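Glycosyl hydrolases family 31 family protein (Aspergillus niger, PDB 6DRU) cleaves alpha-xylose from the non-reducing terminal glucose of xyloglucan oligosaccharides, as a family 31 glycoside hydrolase. Local coordinates at residues Glu264-Ala269 / Ala306-Arg311; Val279-Ile284 / Glu319-Leu324. One frame throughout, in Å; residues are numbered along the deposited sequence.

Overall arrangement
Both interactions belong to the TIM-barrel domain, and they are two layers of one region, their centres about 11 Å apart. Interaction 2 is the inner layer: strands 281-284 and 319-328 run side by side in the barrel wall, buried, joined by backbone hydrogen bonds with mostly apolar side chains on both faces. Interaction 1 is the outer layer, where segments 264-269 and 306-311 of two helices pack without a hydrogen bond between them, apolar underneath and polar toward the glycan-bearing surface. The layers interlock directly: Val265 CG1 lies 3.7 Å from Met320 CE, and Leu268 CD2 lies 3.5 Å from Ile282 CD1. Helix 305-316 lies in the beta-alpha-beta crossover between the two strands of interaction 2.

Interaction 1: residues Glu264-Ala269 / Ala306-Arg311; sequences EVELLA and AQMSAR. With NAG (2-acetamido-2-deoxy-beta-D-glucopyranose), chain C.
Met308 reaches from helix 305-316 to Val265 and Glu266 on helix 262-274, two neighbouring barrel helices that run nearly parallel, their local axes 9.7 Å apart and 11° from alignment. Followed outward from CB, the methionine has CG anti to its backbone N (chi1 177°). This CG faces two partners on the other helix, 4.1 Å from Val265 CG1 and 4.2 Å from Glu266 CG. Next comes SD, 3.9 Å from Val265 CG1, with the two side chains crossing at about a right angle. The chain then bends, and CE continues inward to touch Ile284 of the barrel strand below.

Glu266 lies on the outer side. Its extended chain takes OE2 to 3.8 Å from Met308 CA and 4.0 Å from Gln307 NE2, whose amide is turned 52° from the carboxylate plane. OE2 is hydrogen-bonded instead to Gln262 in its own helix. On the far side of helix 262-274, CB of Glu264 comes 3.5 Å from O5 of an N-acetylglucosamine of an attached glycan. With no hydrogen bond or salt bridge between the two segments, the helices are held here by shape and apolar contact, while the Glu266 carboxylate spends its hydrogen bond within its own helix.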
loop_
_atom_site.group_PDB
_atom_site.type_symbol
_atom_site.label_atom_id
_atom_site.label_comp_id
_atom_site.label_asym_id
_atom_site.label_seq_id
_atom_site.Cartn_x
_atom_site.Cartn_y
_atom_site.Cartn_z
ATOM N N GLU A 264 -33.876 41.235 -10.384
ATOM C CA GLU A 264 -34.751 40.419 -9.547
ATOM C C GLU A 264 -34.477 40.659 -8.067
ATOM O O GLU A 264 -35.407 40.682 -7.252
ATOM C CB GLU A 264 -34.580 38.940 -9.892
ATOM C CG GLU A 264 -35.407 38.006 -9.025
ATOM C CD GLU A 264 -35.307 36.558 -9.462
ATOM O OE1 GLU A 264 -34.845 36.307 -10.596
ATOM O OE2 GLU A 264 -35.707 35.673 -8.675
ATOM N N VAL A 265 -33.207 40.848 -7.702
ATOM C CA VAL A 265 -32.868 41.135 -6.312
ATOM C C VAL A 265 -33.359 42.521 -5.917
ATOM O O VAL A 265 -33.829 42.732 -4.793
ATOM C CB VAL A 265 -31.352 40.980 -6.093
ATOM C CG1 VAL A 265 -30.959 41.454 -4.705
ATOM C CG2 VAL A 265 -30.940 39.533 -6.297
ATOM N N GLU A 266 -33.264 43.489 -6.829
ATOM C CA GLU A 266 -33.716 44.838 -6.505
ATOM C C GLU A 266 -35.235 44.904 -6.374
ATOM O O GLU A 266 -35.755 45.646 -5.533
ATOM C CB GLU A 266 -33.217 45.830 -7.554
ATOM C CG GLU A 266 -31.729 46.128 -7.455
ATOM C CD GLU A 266 -31.226 47.001 -8.587
ATOM O OE1 GLU A 266 -31.823 46.965 -9.683
ATOM O OE2 GLU A 266 -30.235 47.734 -8.376
ATOM N N LEU A 267 -35.967 44.131 -7.184
ATOM C CA LEU A 267 -37.420 44.104 -7.036
ATOM C C LEU A 267 -37.836 43.369 -5.771
ATOM O O LEU A 267 -38.897 43.661 -5.208
ATOM C CB LEU A 267 -38.075 43.463 -8.261
ATOM C CG LEU A 267 -37.835 44.138 -9.612
ATOM C CD1 LEU A 267 -38.520 43.365 -10.731
ATOM C CD2 LEU A 267 -38.294 45.589 -9.585
ATOM N N LEU A 268 -37.023 42.417 -5.312
ATOM C CA LEU A 268 -37.313 41.733 -4.056
ATOM C C LEU A 268 -37.242 42.699 -2.879
ATOM O O LEU A 268 -38.115 42.695 -2.003
ATOM C CB LEU A 268 -36.344 40.567 -3.869
ATOM C CG LEU A 268 -36.457 39.736 -2.594
ATOM C CD1 LEU A 268 -37.795 39.022 -2.531
ATOM C CD2 LEU A 268 -35.323 38.736 -2.566
ATOM N N ALA A 269 -36.200 43.533 -2.839
ATOM C CA ALA A 269 -36.102 44.543 -1.789
ATOM C C ALA A 269 -37.224 45.567 -1.901
ATOM O O ALA A 269 -37.729 46.056 -0.885
ATOM C CB ALA A 269 -34.737 45.230 -1.848
ATOM N N ALA A 306 -22.309 46.994 -6.650
ATOM C CA ALA A 306 -22.249 47.993 -5.589
ATOM C C ALA A 306 -23.543 48.793 -5.522
ATOM O O ALA A 306 -23.996 49.166 -4.433
ATOM C CB ALA A 306 -21.053 48.920 -5.799
ATOM N N GLN A 307 -24.155 49.060 -6.679
ATOM C CA GLN A 307 -25.451 49.729 -6.704
ATOM C C GLN A 307 -26.566 48.818 -6.215
ATOM O O GLN A 307 -27.512 49.290 -5.575
ATOM C CB GLN A 307 -25.765 50.218 -8.118
ATOM C CG GLN A 307 -26.985 51.116 -8.204
ATOM C CD GLN A 307 -27.611 51.112 -9.584
ATOM O OE1 GLN A 307 -26.925 50.925 -10.589
ATOM N NE2 GLN A 307 -28.925 51.304 -9.640
ATOM N N MET A 308 -26.473 47.518 -6.500
ATOM C CA MET A 308 -27.504 46.589 -6.054
ATOM C C MET A 308 -27.522 46.487 -4.535
ATOM O O MET A 308 -28.587 46.550 -3.910
ATOM C CB MET A 308 -27.283 45.214 -6.683
ATOM C CG MET A 308 -28.278 44.160 -6.224
ATOM S SD MET A 308 -27.820 42.493 -6.732
ATOM C CE MET A 308 -26.302 42.267 -5.807
ATOM N N SER A 309 -26.349 46.322 -3.924
ATOM C CA SER A 309 -26.283 46.204 -2.472
ATOM C C SER A 309 -26.714 47.497 -1.794
ATOM O O SER A 309 -27.372 47.467 -0.747
ATOM C CB SER A 309 -24.868 45.819 -2.045
ATOM O OG SER A 309 -23.973 46.902 -2.234
ATOM N N ALA A 310 -26.358 48.645 -2.378
ATOM C CA ALA A 310 -26.753 49.922 -1.794
ATOM C C ALA A 310 -28.254 50.141 -1.918
ATOM O O ALA A 310 -28.888 50.672 -0.999
ATOM C CB ALA A 310 -25.985 51.064 -2.456
ATOM N N ARG A 311 -28.841 49.733 -3.046
ATOM C CA ARG A 311 -30.284 49.862 -3.212
ATOM C C ARG A 311 -31.030 48.939 -2.259
ATOM O O ARG A 311 -32.081 49.311 -1.722
ATOM C CB ARG A 311 -30.677 49.573 -4.660
ATOM C CG ARG A 311 -32.082 50.037 -5.023
ATOM C CD ARG A 311 -32.149 51.549 -5.189
ATOM N NE ARG A 311 -33.524 52.024 -5.332
ATOM C CZ ARG A 311 -34.152 52.784 -4.437
ATOM N NH1 ARG A 311 -33.526 53.165 -3.331
ATOM N NH2 ARG A 311 -35.404 53.164 -4.650
HETATM C C1 NAG C . -34.133 39.366 -14.361
HETATM C C2 NAG C . -34.599 38.857 -15.709
HETATM C C3 NAG C . -35.974 39.304 -16.045
HETATM C C4 NAG C . -36.914 38.998 -14.902
HETATM C C5 NAG C . -36.371 39.599 -13.625
HETATM C C6 NAG C . -37.277 39.254 -12.465
HETATM C C7 NAG C . -32.768 38.361 -17.254
HETATM C C8 NAG C . -32.780 36.939 -16.752
HETATM N N2 NAG C . -33.689 39.289 -16.712
HETATM O O3 NAG C . -36.396 38.681 -17.235
HETATM O O4 NAG C . -38.182 39.538 -15.189
HETATM O O5 NAG C . -35.095 39.066 -13.379
HETATM O O6 NAG C . -37.449 37.855 -12.413
HETATM O O7 NAG C . -31.977 38.698 -18.112
#

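Interaction 2: residues Val279-Ile284 / Glu319-Leu324; sequences VSMIVI and EMMASL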
loop_
_atom_site.group_PDB
_atom_site.type_symbol
_atom_site.label_atom_id
_atom_site.label_comp_id
_atom_site.label_asym_id
_atom_site.label_seq_id
_atom_site.Cartn_x
_atom_site.Cartn_y
_atom_site.Cartn_z
ATOM N N VAL A 279 -36.996 42.496 6.740
ATOM C CA VAL A 279 -36.048 41.464 6.330
ATOM C C VAL A 279 -34.648 41.955 6.678
ATOM O O VAL A 279 -34.330 43.137 6.510
ATOM C CB VAL A 279 -36.190 41.121 4.828
ATOM C CG1 VAL A 279 -35.958 42.350 3.960
ATOM C CG2 VAL A 279 -35.240 39.997 4.440
ATOM N N SER A 280 -33.817 41.049 7.193
ATOM C CA SER A 280 -32.494 41.418 7.682
ATOM C C SER A 280 -31.356 41.042 6.742
ATOM O O SER A 280 -30.303 41.686 6.783
ATOM C CB SER A 280 -32.239 40.780 9.052
ATOM O OG SER A 280 -33.067 41.355 10.047
ATOM N N MET A 281 -31.532 40.033 5.891
ATOM C CA MET A 281 -30.458 39.618 5.001
ATOM C C MET A 281 -31.051 38.968 3.758
ATOM O O MET A 281 -31.979 38.161 3.853
ATOM C CB MET A 281 -29.495 38.649 5.699
ATOM C CG MET A 281 -28.091 38.647 5.109
ATOM S SD MET A 281 -27.160 37.148 5.473
ATOM C CE MET A 281 -26.803 37.367 7.211
ATOM N N ILE A 282 -30.506 39.331 2.599
ATOM C CA ILE A 282 -30.906 38.781 1.307
ATOM C C ILE A 282 -29.752 37.932 0.789
ATOM O O ILE A 282 -28.600 38.386 0.781
ATOM C CB ILE A 282 -31.247 39.905 0.313
ATOM C CG1 ILE A 282 -32.515 40.651 0.745
ATOM C CG2 ILE A 282 -31.419 39.342 -1.089
ATOM C CD1 ILE A 282 -33.802 39.997 0.341
ATOM N N VAL A 283 -30.049 36.708 0.355
ATOM C CA VAL A 283 -29.024 35.739 -0.025
ATOM C C VAL A 283 -29.108 35.467 -1.522
ATOM O O VAL A 283 -30.199 35.241 -2.059
ATOM C CB VAL A 283 -29.163 34.434 0.776
ATOM C CG1 VAL A 283 -28.003 33.505 0.479
ATOM C CG2 VAL A 283 -29.243 34.731 2.264
ATOM N N ILE A 284 -27.953 35.478 -2.188
ATOM C CA ILE A 284 -27.826 35.117 -3.597
ATOM C C ILE A 284 -27.166 33.747 -3.676
ATOM O O ILE A 284 -26.081 33.542 -3.120
ATOM C CB ILE A 284 -27.009 36.161 -4.379
ATOM C CG1 ILE A 284 -27.678 37.534 -4.300
ATOM C CG2 ILE A 284 -26.845 35.733 -5.830
ATOM C CD1 ILE A 284 -26.872 38.639 -4.948
ATOM N N GLU A 319 -28.627 43.429 4.973
ATOM C CA GLU A 319 -27.336 43.096 4.399
ATOM C C GLU A 319 -27.511 42.016 3.336
ATOM O O GLU A 319 -28.602 41.482 3.128
ATOM C CB GLU A 319 -26.365 42.643 5.486
ATOM C CG GLU A 319 -25.939 43.759 6.428
ATOM C CD GLU A 319 -24.431 43.914 6.504
ATOM O OE1 GLU A 319 -23.830 44.422 5.533
ATOM O OE2 GLU A 319 -23.847 43.532 7.541
ATOM N N MET A 320 -26.417 41.685 2.656
ATOM C CA MET A 320 -26.459 40.731 1.560
ATOM C C MET A 320 -25.444 39.618 1.776
ATOM O O MET A 320 -24.414 39.806 2.429
ATOM C CB MET A 320 -26.199 41.417 0.212
ATOM C CG MET A 320 -27.240 42.461 -0.154
ATOM S SD MET A 320 -27.474 42.593 -1.935
ATOM C CE MET A 320 -28.116 40.963 -2.309
ATOM N N MET A 321 -25.760 38.449 1.218
ATOM C CA MET A 321 -24.896 37.279 1.261
ATOM C C MET A 321 -24.855 36.643 -0.120
ATOM O O MET A 321 -25.879 36.571 -0.806
ATOM C CB MET A 321 -25.382 36.254 2.299
ATOM C CG MET A 321 -24.580 34.964 2.320
ATOM S SD MET A 321 -25.084 33.818 3.616
ATOM C CE MET A 321 -24.404 34.623 5.066
ATOM N N ALA A 322 -23.672 36.184 -0.524
ATOM C CA ALA A 322 -23.482 35.566 -1.827
ATOM C C ALA A 322 -22.827 34.202 -1.661
ATOM O O ALA A 322 -22.140 33.932 -0.671
ATOM C CB ALA A 322 -22.635 36.449 -2.750
ATOM N N SER A 323 -23.039 33.346 -2.655
ATOM C CA SER A 323 -22.599 31.960 -2.615
ATOM C C SER A 323 -21.309 31.769 -3.401
ATOM O O SER A 323 -21.067 32.436 -4.411
ATOM C CB SER A 323 -23.682 31.035 -3.179
ATOM O OG SER A 323 -23.168 29.740 -3.441
ATOM N N LEU A 324 -20.480 30.843 -2.924
ATOM C CA LEU A 324 -19.272 30.449 -3.635
ATOM C C LEU A 324 -19.018 28.968 -3.396
ATOM O O LEU A 324 -19.241 28.461 -2.293
ATOM C CB LEU A 324 -18.054 31.276 -3.199
ATOM C CG LEU A 324 -17.591 31.168 -1.744
ATOM C CD1 LEU A 324 -16.074 31.152 -1.667
ATOM C CD2 LEU A 324 -18.153 32.316 -0.924
#
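With CG anti to the backbone N in both Met281 (chi1 -155°) and Met321 (chi1 176°), and each chain bent at its last torsion, the two methionines meet obliquely across neighbouring strands. Met281 SD sits 3.7 Å from Met321 CB and nearly as close to that residue's methyl. Val283 shares this face, lying alongside Met321 and pointing the same way. On the other face Met320 bends twice, at chi2 and chi3, and swings CE back over the adjoining strand, 3.7 Å from Ile284 CD1 and 3.9 Å from Ile282 CG2.

The backbones pair in parallel register, Met281 beside Glu319, Ile282 beside Met320 and Val283 beside Met321. Ile282 uses both its backbone N and its O, one in each flanking peptide: N donates to Glu319 O (2.9 Å), and O accepts from Met321 N (2.9 Å). Ile284 N then donates to Met321 O, with an N-H...O angle of 167°. At the start of the pairing Glu319 N donates to Ser280 O.

Strands 281-284 and 319-328 with helix 305-316 form a beta-alpha-beta unit of the TIM barrel. Strand 252-254 pairs with the other edge of 281-284, and 391-394 with the other edge of 319-328, continuing the wall in both directions. Further along, the Ser323 side chain comes about 4 Å from that of the active-site residue Asp395. Met320 packs against Met308 and Val312 of helix 305-316, whereas Val283 and Met321 pack against Trp393 of strand 391-394.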